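Local coordinates for myosin-I heavy chain (Dictyostelium discoideum, PDB 5EJY), which is an actin-based class VII motor ATPase involved in early phagocytosis and adhesion, represented here by a MyTH4-FERM part of its tail, at residues Ser12-Tyr17 against Ile143-Ala148; Ser37-His42 against Leu109-Thr114; Leu48-Ala53 against Arg102-Cys107; Phe245-Ser250 against Phe287-Lys292. All blocks are in the same frame, centred on the assembly; numbering follows the deposited sequence. Where two conformers were deposited one is given.

Three of the four contacts build the helical MyTH4 domain, and the fourth lies in the ubiquitin-like lobe of the FERM domain. Interactions 2 and 3 both use helix 102-112, each bringing a different part of the long segment before helix 53-70 onto it; their centres lie about 15 Å apart. Interaction 1, where the N-terminal lead-in meets helix 143-155, packs against both: Phe16 CD2 lies 3.7 Å from Ile110 CG2 of interaction 2, and Phe146 CE2 lies 3.7 Å from Tyr106 CE1 of interaction 3. Interaction 4 stands apart, its centre about 41 Å from that of interaction 3, with nearest atoms about 20 Å apart.

Interaction 1 of 4, residues Ser12-Tyr17 against Ile143-Ala148; sequences SLYSFY and IKYFAA
In the MyTH4 helical bundle, the N-terminal lead-in to helix 16-23 lies against the first turns of helix 143-155, with Tyr14 set between Lys144, Tyr145 and Ala148. The Tyr14 ring presents its edge to the face of Tyr145 in a T-shaped pair, centroids 5.4 Å apart and planes at 81°, with Tyr14 CD1 over the centre of the Tyr145 ring. One face of Tyr14 is covered by Lys144, whose CB makes a CH-pi contact 3.7 Å from the centroid of the Tyr14 ring. In the lysine chain, the bend at chi2 (-111°) lets CD and CE continue across the ring as far as the Tyr14 hydroxyl. Next to the ring pair, the methyl of Ala148 touches the carbonyl oxygen of Tyr14, CB to O 3.3 Å. Ser15, the N-cap residue of helix 16-23, brings its O to 3.4 Å from Tyr145 CD1. No direct hydrogen bond joins the two segments. One water instead donates to Tyr14 O at 2.8 Å and to Tyr145 O at 2.7 Å, and weakly accepts from Phe16 N. Farther along, Phe16 packs on Cys107 and Ile110 of helix 102-112, while Tyr19 also meets the Tyr145 ring. The contact therefore relies on aromatic and aliphatic surfaces for its side-chain fit, with polar linkage between the two backbones carried by water.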
# COMPACT_ATOMS: atom_id res chain seq x y z
N SER A 12 -6.79 9.21 -36.30
CA SER A 12 -6.59 8.86 -37.70
C SER A 12 -5.12 8.97 -38.12
O SER A 12 -4.70 8.36 -39.09
CB SER A 12 -7.50 9.70 -38.62
OG SER A 12 -7.24 11.09 -38.47
N LEU A 13 -4.34 9.75 -37.38
CA LEU A 13 -2.92 9.93 -37.68
C LEU A 13 -2.04 8.77 -37.23
O LEU A 13 -0.96 8.55 -37.79
CB LEU A 13 -2.42 11.23 -37.05
CG LEU A 13 -2.91 12.48 -37.77
CD1 LEU A 13 -2.66 13.73 -36.92
CD2 LEU A 13 -2.22 12.59 -39.13
N TYR A 14 -2.50 8.03 -36.23
CA TYR A 14 -1.70 6.94 -35.68
C TYR A 14 -2.33 5.60 -35.98
O TYR A 14 -3.14 5.08 -35.21
CB TYR A 14 -1.50 7.14 -34.17
CG TYR A 14 -0.65 8.34 -33.85
CD1 TYR A 14 0.73 8.24 -33.78
CD2 TYR A 14 -1.23 9.58 -33.62
CE1 TYR A 14 1.52 9.33 -33.49
CE2 TYR A 14 -0.45 10.68 -33.33
CZ TYR A 14 0.92 10.55 -33.27
OH TYR A 14 1.71 11.64 -32.98
N SER A 15 -1.96 5.04 -37.12
CA SER A 15 -2.53 3.78 -37.56
C SER A 15 -1.53 2.66 -37.32
O SER A 15 -0.40 2.74 -37.78
CB SER A 15 -2.87 3.85 -39.05
OG SER A 15 -3.20 2.56 -39.52
N PHE A 16 -1.96 1.61 -36.62
CA PHE A 16 -1.08 0.47 -36.34
C PHE A 16 -0.53 -0.15 -37.61
O PHE A 16 0.54 -0.75 -37.60
CB PHE A 16 -1.80 -0.59 -35.51
CG PHE A 16 -0.88 -1.67 -34.98
CD1 PHE A 16 0.10 -1.38 -34.04
CD2 PHE A 16 -0.99 -2.98 -35.44
CE1 PHE A 16 0.94 -2.35 -33.56
CE2 PHE A 16 -0.15 -3.96 -34.96
CZ PHE A 16 0.83 -3.65 -34.02
N TYR A 17 -1.27 -0.03 -38.71
CA TYR A 17 -0.78 -0.49 -40.01
C TYR A 17 0.61 0.06 -40.28
O TYR A 17 1.51 -0.68 -40.71
CB TYR A 17 -1.73 -0.04 -41.12
CG TYR A 17 -1.25 -0.36 -42.52
CD1 TYR A 17 -1.48 -1.61 -43.07
CD2 TYR A 17 -0.57 0.58 -43.28
CE1 TYR A 17 -1.05 -1.92 -44.34
CE2 TYR A 17 -0.14 0.28 -44.57
CZ TYR A 17 -0.39 -0.98 -45.08
OH TYR A 17 0.02 -1.33 -46.35
N ILE A 143 2.83 3.92 -27.86
CA ILE A 143 1.65 4.25 -27.07
C ILE A 143 0.55 5.00 -27.83
O ILE A 143 -0.61 4.79 -27.57
CB ILE A 143 1.99 5.01 -25.78
CG1 ILE A 143 0.74 5.16 -24.91
CG2 ILE A 143 2.65 6.35 -26.10
CD1 ILE A 143 1.06 5.46 -23.45
N LYS A 144 0.92 5.90 -28.75
CA LYS A 144 -0.11 6.62 -29.51
C LYS A 144 -0.87 5.70 -30.46
O LYS A 144 -2.07 5.84 -30.65
CB LYS A 144 0.51 7.79 -30.27
CG LYS A 144 1.21 8.79 -29.37
CD LYS A 144 0.47 10.11 -29.31
CE LYS A 144 1.43 11.25 -28.96
NZ LYS A 144 0.72 12.56 -28.81
N TYR A 145 -0.17 4.74 -31.06
CA TYR A 145 -0.82 3.78 -31.95
C TYR A 145 -1.76 2.91 -31.15
O TYR A 145 -2.86 2.59 -31.60
CB TYR A 145 0.22 2.91 -32.66
CG TYR A 145 1.13 3.70 -33.57
CD1 TYR A 145 0.74 4.01 -34.88
CD2 TYR A 145 2.37 4.14 -33.13
CE1 TYR A 145 1.58 4.73 -35.71
CE2 TYR A 145 3.20 4.87 -33.96
CZ TYR A 145 2.80 5.16 -35.25
OH TYR A 145 3.64 5.88 -36.08
N PHE A 146 -1.33 2.51 -29.96
CA PHE A 146 -2.15 1.63 -29.15
C PHE A 146 -3.34 2.41 -28.62
O PHE A 146 -4.45 1.90 -28.57
CB PHE A 146 -1.36 0.99 -27.99
CG PHE A 146 -2.21 0.12 -27.12
CD1 PHE A 146 -2.74 -1.06 -27.61
CD2 PHE A 146 -2.55 0.52 -25.84
CE1 PHE A 146 -3.57 -1.85 -26.81
CE2 PHE A 146 -3.39 -0.27 -25.05
CZ PHE A 146 -3.89 -1.45 -25.53
N ALA A 147 -3.11 3.65 -28.23
CA ALA A 147 -4.20 4.49 -27.74
C ALA A 147 -5.25 4.71 -28.84
O ALA A 147 -6.45 4.74 -28.58
CB ALA A 147 -3.67 5.81 -27.23
N ALA A 148 -4.79 4.88 -30.07
CA ALA A 148 -5.73 5.05 -31.19
C ALA A 148 -6.56 3.79 -31.35
O ALA A 148 -7.78 3.83 -31.58
CB ALA A 148 -4.97 5.37 -32.48
O HOH W 1 -3.59 2.55 -34.22

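Interaction 2 of 4, residues Ser37-His42 against Leu109-Thr114; sequences SYQKSH and LIKQST
Ser37, Tyr38 and Gln39, in the extended segment that runs between helices 16-23 and 53-70 of the MyTH4 domain, are held by Lys111, Gln112 and Thr114, late in helix 102-112 and just after it. Lys111 comes first. With CG anti to the backbone N (chi1 162°) its chain runs out alongside Ser37, and a bend at chi4 turns the ammonium between two acceptors: NZ donates to Ser37 O at 2.7 Å and to Gln39 OE1, also at 2.7 Å. Ile35 O accepts a third, weak bond, so the oxygens that take these bonds from the buried ammonium all come from this loop; Gln31 NE2 is a second donor to Gln39 OE1. A methionine in its place would probably leave Ser37 O without the Lys111 donor and take from Gln39 OE1 one of its two. Gln112 follows, its amide matched to the backbone of Gln39 on both sides: OE1 accepts from Gln39 N at 3.0 Å, while NE2 donates to Gln39 O at 2.9 Å, nearly in the plane of its own amide. The two bonds fix the rotation of this amide, which lies only 18° from the plane of the Tyr38 ring and packs its NE2 against Tyr38 CD1. Thr114 closes the run, its CG2 resting 3.7 Å from Ser37 CB; its carbonyl accepts from Tyr38 N in the carbonyl plane, N to O 2.9 Å with an N-H...O angle of 164°.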
# COMPACT_ATOMS: atom_id res chain seq x y z
N SER A 37 -2.57 -10.12 -38.20
CA SER A 37 -3.87 -10.33 -37.58
C SER A 37 -3.92 -11.67 -36.88
O SER A 37 -2.96 -12.44 -36.91
CB SER A 37 -4.98 -10.23 -38.63
OG SER A 37 -4.93 -11.34 -39.50
N TYR A 38 -5.07 -11.96 -36.28
CA TYR A 38 -5.25 -13.16 -35.46
C TYR A 38 -4.73 -14.44 -36.13
O TYR A 38 -4.98 -14.67 -37.31
CB TYR A 38 -6.73 -13.35 -35.09
CG TYR A 38 -7.00 -14.73 -34.52
CD1 TYR A 38 -6.79 -15.00 -33.18
CD2 TYR A 38 -7.44 -15.77 -35.33
CE1 TYR A 38 -7.01 -16.25 -32.65
CE2 TYR A 38 -7.67 -17.03 -34.81
CZ TYR A 38 -7.45 -17.27 -33.47
OH TYR A 38 -7.68 -18.52 -32.92
N GLN A 39 -4.05 -15.27 -35.35
CA GLN A 39 -3.74 -16.62 -35.81
C GLN A 39 -3.80 -17.64 -34.68
O GLN A 39 -3.55 -17.31 -33.52
CB GLN A 39 -2.38 -16.67 -36.51
CG GLN A 39 -1.19 -16.71 -35.56
CD GLN A 39 0.10 -16.52 -36.29
OE1 GLN A 39 0.34 -15.46 -36.88
NE2 GLN A 39 0.94 -17.54 -36.29
N LYS A 40 -4.12 -18.88 -35.03
CA LYS A 40 -4.28 -19.93 -34.03
C LYS A 40 -2.96 -20.65 -33.77
O LYS A 40 -2.77 -21.26 -32.72
CB LYS A 40 -5.36 -20.92 -34.46
CG LYS A 40 -4.97 -21.79 -35.65
CD LYS A 40 -6.20 -22.20 -36.46
CE LYS A 40 -7.27 -22.85 -35.60
N SER A 41 -2.04 -20.56 -34.72
CA SER A 41 -0.76 -21.24 -34.61
C SER A 41 0.31 -20.35 -33.95
O SER A 41 0.20 -19.13 -33.95
CB SER A 41 -0.29 -21.66 -35.99
OG SER A 41 -0.08 -20.53 -36.81
N HIS A 42 1.34 -20.98 -33.40
CA HIS A 42 2.46 -20.26 -32.79
C HIS A 42 3.17 -19.40 -33.82
O HIS A 42 3.26 -19.78 -34.99
CB HIS A 42 3.46 -21.24 -32.18
CG HIS A 42 2.93 -21.99 -31.00
ND1 HIS A 42 3.75 -22.52 -30.02
CD2 HIS A 42 1.66 -22.30 -30.64
CE1 HIS A 42 3.01 -23.12 -29.11
NE2 HIS A 42 1.74 -23.00 -29.46
N LEU A 109 -1.00 -8.60 -28.61
CA LEU A 109 -2.41 -8.48 -28.19
C LEU A 109 -3.25 -7.72 -29.22
O LEU A 109 -4.42 -8.05 -29.46
CB LEU A 109 -2.52 -7.82 -26.81
CG LEU A 109 -1.72 -8.55 -25.73
CD1 LEU A 109 -1.77 -7.80 -24.39
CD2 LEU A 109 -2.21 -10.00 -25.57
N ILE A 110 -2.67 -6.68 -29.81
CA ILE A 110 -3.33 -5.99 -30.91
C ILE A 110 -3.60 -6.98 -32.04
O ILE A 110 -4.72 -7.10 -32.53
CB ILE A 110 -2.47 -4.84 -31.44
CG1 ILE A 110 -2.31 -3.76 -30.36
CG2 ILE A 110 -3.09 -4.23 -32.73
CD1 ILE A 110 -1.19 -2.79 -30.61
N LYS A 111 -2.55 -7.71 -32.41
CA LYS A 111 -2.63 -8.73 -33.46
C LYS A 111 -3.74 -9.75 -33.20
O LYS A 111 -4.58 -10.01 -34.07
CB LYS A 111 -1.27 -9.44 -33.60
CG LYS A 111 -1.31 -10.78 -34.32
CD LYS A 111 0.08 -11.45 -34.32
CE LYS A 111 -0.02 -12.89 -34.83
NZ LYS A 111 -0.42 -12.92 -36.27
N GLN A 112 -3.75 -10.34 -32.01
CA GLN A 112 -4.70 -11.42 -31.72
C GLN A 112 -6.13 -10.92 -31.56
O GLN A 112 -7.06 -11.73 -31.54
CB GLN A 112 -4.28 -12.21 -30.48
CG GLN A 112 -3.05 -13.09 -30.68
CD GLN A 112 -3.26 -14.15 -31.76
OE1 GLN A 112 -3.03 -13.89 -32.95
NE2 GLN A 112 -3.67 -15.33 -31.36
N SER A 113 -6.31 -9.61 -31.43
CA SER A 113 -7.65 -9.05 -31.34
C SER A 113 -8.07 -8.44 -32.69
O SER A 113 -9.10 -7.77 -32.77
CB SER A 113 -7.75 -8.02 -30.22
OG SER A 113 -6.92 -6.90 -30.48
N THR A 114 -7.26 -8.64 -33.72
CA THR A 114 -7.55 -8.12 -35.06
C THR A 114 -8.11 -9.23 -35.94
O THR A 114 -7.48 -10.27 -36.10
CB THR A 114 -6.30 -7.53 -35.72
OG1 THR A 114 -5.91 -6.34 -35.01
CG2 THR A 114 -6.57 -7.17 -37.19

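Interaction 3 of 4, residues Leu48-Ala53 against Arg102-Cys107; sequences LVHSDA and RDEIYC
A single carboxylate oxygen, Glu104 OE1, takes two hydrogen bonds from opposite faces of its plane. Leu48 N donates on the syn side at 2.9 Å, whereas His50 NE2 arrives from above the carboxylate plane at 2.8 Å. The histidine uses its ring edge, with OE1 close to the imidazole plane, while ring and carboxylate planes stand 50° apart. A chi1 of 175° sends the Glu104 chain out opposite its own N, and a turn at chi2 (80°) brings the carboxylate up to Leu48 and His50. Its other oxygen, OE2, is taken by Leu47 N and Gln108 NE2, so the buried group is gripped at both ends. Replacing Glu104 by an alanine would remove the shared acceptor, and is likely to leave Leu48 N and His50 NE2 without their mate and the imidazole less firmly held. A nearby acid would probably favour a positively charged His50. Beside the polar pair, Leu48 lies over the helix, its CD1 3.4 Å from Glu104 N and 4.1 Å from Cys107 SG; Tyr19 of helix 16-23 touches both Leu48 and Cys107. The arrangement is a His-carboxylate hydrogen bond that ties the loop leading into helix 53-70 to the first turns of helix 102-112 in the all-helical MyTH4 fold.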
# COMPACT_ATOMS: atom_id res chain seq x y z
N LEU A 48 8.44 -8.21 -33.05
CA LEU A 48 9.34 -7.09 -33.24
C LEU A 48 10.79 -7.60 -33.28
O LEU A 48 11.05 -8.78 -33.05
CB LEU A 48 9.15 -6.04 -32.14
CG LEU A 48 7.72 -5.51 -32.01
CD1 LEU A 48 7.60 -4.53 -30.85
CD2 LEU A 48 7.28 -4.84 -33.34
N VAL A 49 11.72 -6.72 -33.59
CA VAL A 49 13.11 -7.14 -33.72
C VAL A 49 13.84 -6.92 -32.41
O VAL A 49 13.93 -5.80 -31.91
CB VAL A 49 13.82 -6.37 -34.84
CG1 VAL A 49 15.30 -6.76 -34.89
CG2 VAL A 49 13.12 -6.61 -36.20
N HIS A 50 14.38 -8.00 -31.85
CA HIS A 50 15.20 -7.90 -30.64
C HIS A 50 16.64 -8.34 -30.96
O HIS A 50 16.86 -9.42 -31.49
CB HIS A 50 14.59 -8.75 -29.51
CG HIS A 50 13.13 -8.47 -29.26
ND1 HIS A 50 12.70 -7.45 -28.44
CD2 HIS A 50 12.02 -9.06 -29.74
CE1 HIS A 50 11.38 -7.42 -28.43
NE2 HIS A 50 10.94 -8.40 -29.21
N SER A 51 17.61 -7.50 -30.64
CA SER A 51 19.01 -7.86 -30.84
C SER A 51 19.45 -8.90 -29.82
O SER A 51 20.42 -9.63 -30.03
CB SER A 51 19.90 -6.62 -30.74
OG SER A 51 19.84 -6.06 -29.44
N ASP A 52 18.72 -8.97 -28.71
CA ASP A 52 19.00 -9.94 -27.66
C ASP A 52 18.30 -11.24 -28.01
O ASP A 52 17.07 -11.31 -28.02
CB ASP A 52 18.51 -9.38 -26.32
CG ASP A 52 18.79 -10.31 -25.14
OD1 ASP A 52 19.01 -11.52 -25.34
OD2 ASP A 52 18.75 -9.81 -24.00
N ALA A 53 19.08 -12.27 -28.33
CA ALA A 53 18.53 -13.56 -28.74
C ALA A 53 17.61 -14.17 -27.69
O ALA A 53 16.64 -14.87 -28.03
CB ALA A 53 19.66 -14.53 -29.08
N ARG A 102 8.00 -4.85 -23.73
CA ARG A 102 6.65 -4.33 -23.52
C ARG A 102 5.92 -4.13 -24.83
O ARG A 102 4.74 -4.53 -24.97
CB ARG A 102 6.69 -3.03 -22.72
CG ARG A 102 7.18 -3.25 -21.28
CD ARG A 102 7.28 -1.96 -20.51
NE ARG A 102 7.68 -2.21 -19.13
CZ ARG A 102 7.81 -1.27 -18.21
NH1 ARG A 102 7.54 -0.01 -18.52
NH2 ARG A 102 8.18 -1.58 -16.97
N ASP A 103 6.59 -3.52 -25.80
CA ASP A 103 5.91 -3.25 -27.08
C ASP A 103 5.60 -4.54 -27.81
O ASP A 103 4.54 -4.69 -28.42
CB ASP A 103 6.70 -2.27 -27.95
CG ASP A 103 6.69 -0.85 -27.38
OD1 ASP A 103 5.87 -0.57 -26.47
OD2 ASP A 103 7.49 -0.03 -27.85
N GLU A 104 6.53 -5.50 -27.73
CA GLU A 104 6.29 -6.85 -28.23
C GLU A 104 4.96 -7.41 -27.72
O GLU A 104 4.12 -7.85 -28.52
CB GLU A 104 7.43 -7.78 -27.82
CG GLU A 104 7.21 -9.24 -28.19
CD GLU A 104 7.50 -9.53 -29.65
OE1 GLU A 104 8.40 -8.87 -30.22
OE2 GLU A 104 6.83 -10.41 -30.22
N ILE A 105 4.79 -7.41 -26.40
CA ILE A 105 3.56 -7.90 -25.78
C ILE A 105 2.33 -7.16 -26.31
O ILE A 105 1.34 -7.80 -26.69
CB ILE A 105 3.63 -7.80 -24.23
CG1 ILE A 105 4.73 -8.72 -23.69
CG2 ILE A 105 2.26 -8.13 -23.60
CD1 ILE A 105 5.28 -8.28 -22.32
N TYR A 106 2.38 -5.84 -26.34
CA TYR A 106 1.20 -5.11 -26.81
C TYR A 106 0.88 -5.42 -28.27
O TYR A 106 -0.28 -5.53 -28.63
CB TYR A 106 1.38 -3.61 -26.62
CG TYR A 106 0.98 -3.10 -25.25
CD1 TYR A 106 -0.34 -2.84 -24.94
CD2 TYR A 106 1.94 -2.89 -24.26
CE1 TYR A 106 -0.72 -2.37 -23.69
CE2 TYR A 106 1.58 -2.42 -22.99
CZ TYR A 106 0.25 -2.16 -22.72
OH TYR A 106 -0.13 -1.68 -21.49
N CYS A 107 1.90 -5.58 -29.10
CA CYS A 107 1.69 -5.87 -30.52
C CYS A 107 1.05 -7.24 -30.69
O CYS A 107 0.23 -7.42 -31.58
CB CYS A 107 3.00 -5.81 -31.31
SG CYS A 107 3.60 -4.17 -31.62

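Interaction 4 of 4, residues Phe245-Ser250 against Phe287-Lys292; sequences FTIIES and FVFKKK
Strands 245-250 and 287-291 pair antiparallel, their axes 4.6 Å apart at closest and their directions at 144°, with Thr246-Lys290 and Ile248-Val288 as hydrogen-bonded pairs. Thr246 N reaches Lys290 O at 3.0 Å and Ile248 N reaches Val288 O at 2.8 Å; the return bonds, Lys290 N to Thr246 O and Val288 N to Ile248 O, complete the ladder. On one sheet face lie Phe245, Ile247, Phe287, Phe289 and Lys291. The Phe245 ring has Lys291 CB over one face, 3.9 Å from its centroid, and turns its CD2 over the centre of Phe289; those two rings meet obliquely, planes at 43°. Ile247 sits between Phe287 and Phe289, its CG2 3.8 Å from Phe287 CD1 and its CG1 near Phe289 CD1. The other face carries Thr246, Ile248, Val288 and Lys290. Ile248 and Val288 lie side by side, CD1 to CB 3.6 Å, because chi1 of 58° puts CG1 of Ile248 between the backbone N and the carbonyl carbon, next to Val288. Here a water bridges Thr246 OG1 and Lys290 O. The two strands belong to the mixed sheet of the ubiquitin-like FERM lobe: strand 201-207 flanks 285-291, strand 254-256 flanks 245-251, and the aromatic face packs on helices 223-233, through Ile247 and Phe289, and 264-277, through Phe287.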
# COMPACT_ATOMS: atom_id res chain seq x y z
N PHE A 245 -2.76 11.23 8.80
CA PHE A 245 -3.00 9.79 8.77
C PHE A 245 -2.50 9.17 7.47
O PHE A 245 -2.48 9.83 6.43
CB PHE A 245 -4.51 9.49 8.90
CG PHE A 245 -5.04 9.54 10.31
CD1 PHE A 245 -5.07 10.73 11.02
CD2 PHE A 245 -5.53 8.39 10.92
CE1 PHE A 245 -5.59 10.79 12.30
CE2 PHE A 245 -6.05 8.43 12.22
CZ PHE A 245 -6.08 9.63 12.90
N THR A 246 -2.09 7.91 7.52
CA THR A 246 -1.74 7.16 6.31
C THR A 246 -2.18 5.73 6.52
O THR A 246 -2.59 5.35 7.61
CB THR A 246 -0.21 7.14 6.00
OG1 THR A 246 0.49 6.31 6.96
CG2 THR A 246 0.38 8.56 6.02
N ILE A 247 -2.06 4.93 5.47
CA ILE A 247 -2.36 3.51 5.57
C ILE A 247 -1.02 2.79 5.58
O ILE A 247 -0.17 3.05 4.74
CB ILE A 247 -3.20 3.04 4.37
CG1 ILE A 247 -4.58 3.73 4.39
CG2 ILE A 247 -3.37 1.52 4.40
CD1 ILE A 247 -5.39 3.54 3.11
N ILE A 248 -0.84 1.89 6.55
CA ILE A 248 0.38 1.10 6.64
C ILE A 248 0.08 -0.37 6.40
O ILE A 248 -1.08 -0.79 6.40
CB ILE A 248 1.11 1.30 8.01
CG1 ILE A 248 0.20 0.92 9.18
CG2 ILE A 248 1.61 2.72 8.14
CD1 ILE A 248 0.34 -0.51 9.64
N GLU A 249 1.13 -1.16 6.17
CA GLU A 249 0.97 -2.60 6.05
C GLU A 249 1.39 -3.28 7.34
O GLU A 249 2.34 -2.87 8.01
CB GLU A 249 1.76 -3.16 4.85
CG GLU A 249 3.20 -2.78 4.83
CD GLU A 249 3.94 -3.35 3.62
OE1 GLU A 249 4.81 -4.21 3.83
OE2 GLU A 249 3.66 -2.94 2.47
N SER A 250 0.66 -4.33 7.70
CA SER A 250 0.94 -5.07 8.92
C SER A 250 0.98 -6.55 8.61
O SER A 250 -0.03 -7.15 8.25
CB SER A 250 -0.12 -4.77 9.97
OG SER A 250 0.12 -5.52 11.16
N PHE A 287 -4.12 -4.11 6.31
CA PHE A 287 -3.83 -2.70 6.13
C PHE A 287 -4.33 -2.04 7.41
O PHE A 287 -5.38 -2.42 7.94
CB PHE A 287 -4.63 -2.10 4.96
CG PHE A 287 -4.14 -2.51 3.60
CD1 PHE A 287 -2.93 -2.05 3.11
CD2 PHE A 287 -4.95 -3.30 2.77
CE1 PHE A 287 -2.50 -2.40 1.83
CE2 PHE A 287 -4.52 -3.65 1.51
CZ PHE A 287 -3.29 -3.20 1.04
N VAL A 288 -3.61 -1.03 7.89
CA VAL A 288 -4.07 -0.30 9.06
C VAL A 288 -4.00 1.21 8.81
O VAL A 288 -3.02 1.72 8.26
CB VAL A 288 -3.21 -0.63 10.30
CG1 VAL A 288 -3.80 0.02 11.55
CG2 VAL A 288 -3.11 -2.15 10.49
N PHE A 289 -5.07 1.90 9.20
CA PHE A 289 -5.20 3.36 9.06
C PHE A 289 -4.77 4.01 10.38
O PHE A 289 -5.50 3.91 11.37
CB PHE A 289 -6.67 3.66 8.73
CG PHE A 289 -6.97 5.11 8.39
CD1 PHE A 289 -6.20 5.81 7.47
CD2 PHE A 289 -8.08 5.73 8.94
CE1 PHE A 289 -6.53 7.14 7.13
CE2 PHE A 289 -8.42 7.05 8.60
CZ PHE A 289 -7.64 7.75 7.70
N LYS A 290 -3.59 4.64 10.41
CA LYS A 290 -3.01 5.15 11.65
C LYS A 290 -2.55 6.59 11.48
O LYS A 290 -2.30 7.02 10.36
CB LYS A 290 -1.73 4.37 12.02
CG LYS A 290 -1.90 2.93 12.40
CD LYS A 290 -0.55 2.43 12.92
CE LYS A 290 0.16 3.55 13.69
NZ LYS A 290 1.53 3.20 14.23
N LYS A 291 -2.32 7.28 12.60
CA LYS A 291 -1.81 8.64 12.52
C LYS A 291 -0.30 8.63 12.48
O LYS A 291 0.35 8.15 13.42
CB LYS A 291 -2.30 9.50 13.68
CG LYS A 291 -1.92 10.97 13.49
CD LYS A 291 -2.64 11.88 14.49
CE LYS A 291 -2.28 13.33 14.24
NZ LYS A 291 -3.15 14.26 15.02
N LYS A 292 0.25 9.17 11.40
CA LYS A 292 1.70 9.15 11.19
C LYS A 292 2.35 10.47 11.60
O LYS A 292 3.43 10.49 12.22
CB LYS A 292 2.00 8.89 9.70
CG LYS A 292 3.50 8.86 9.34
CD LYS A 292 3.68 8.51 7.86
CE LYS A 292 5.15 8.52 7.43
NZ LYS A 292 5.22 8.20 5.97
O HOH W 2 0.31 5.91 9.51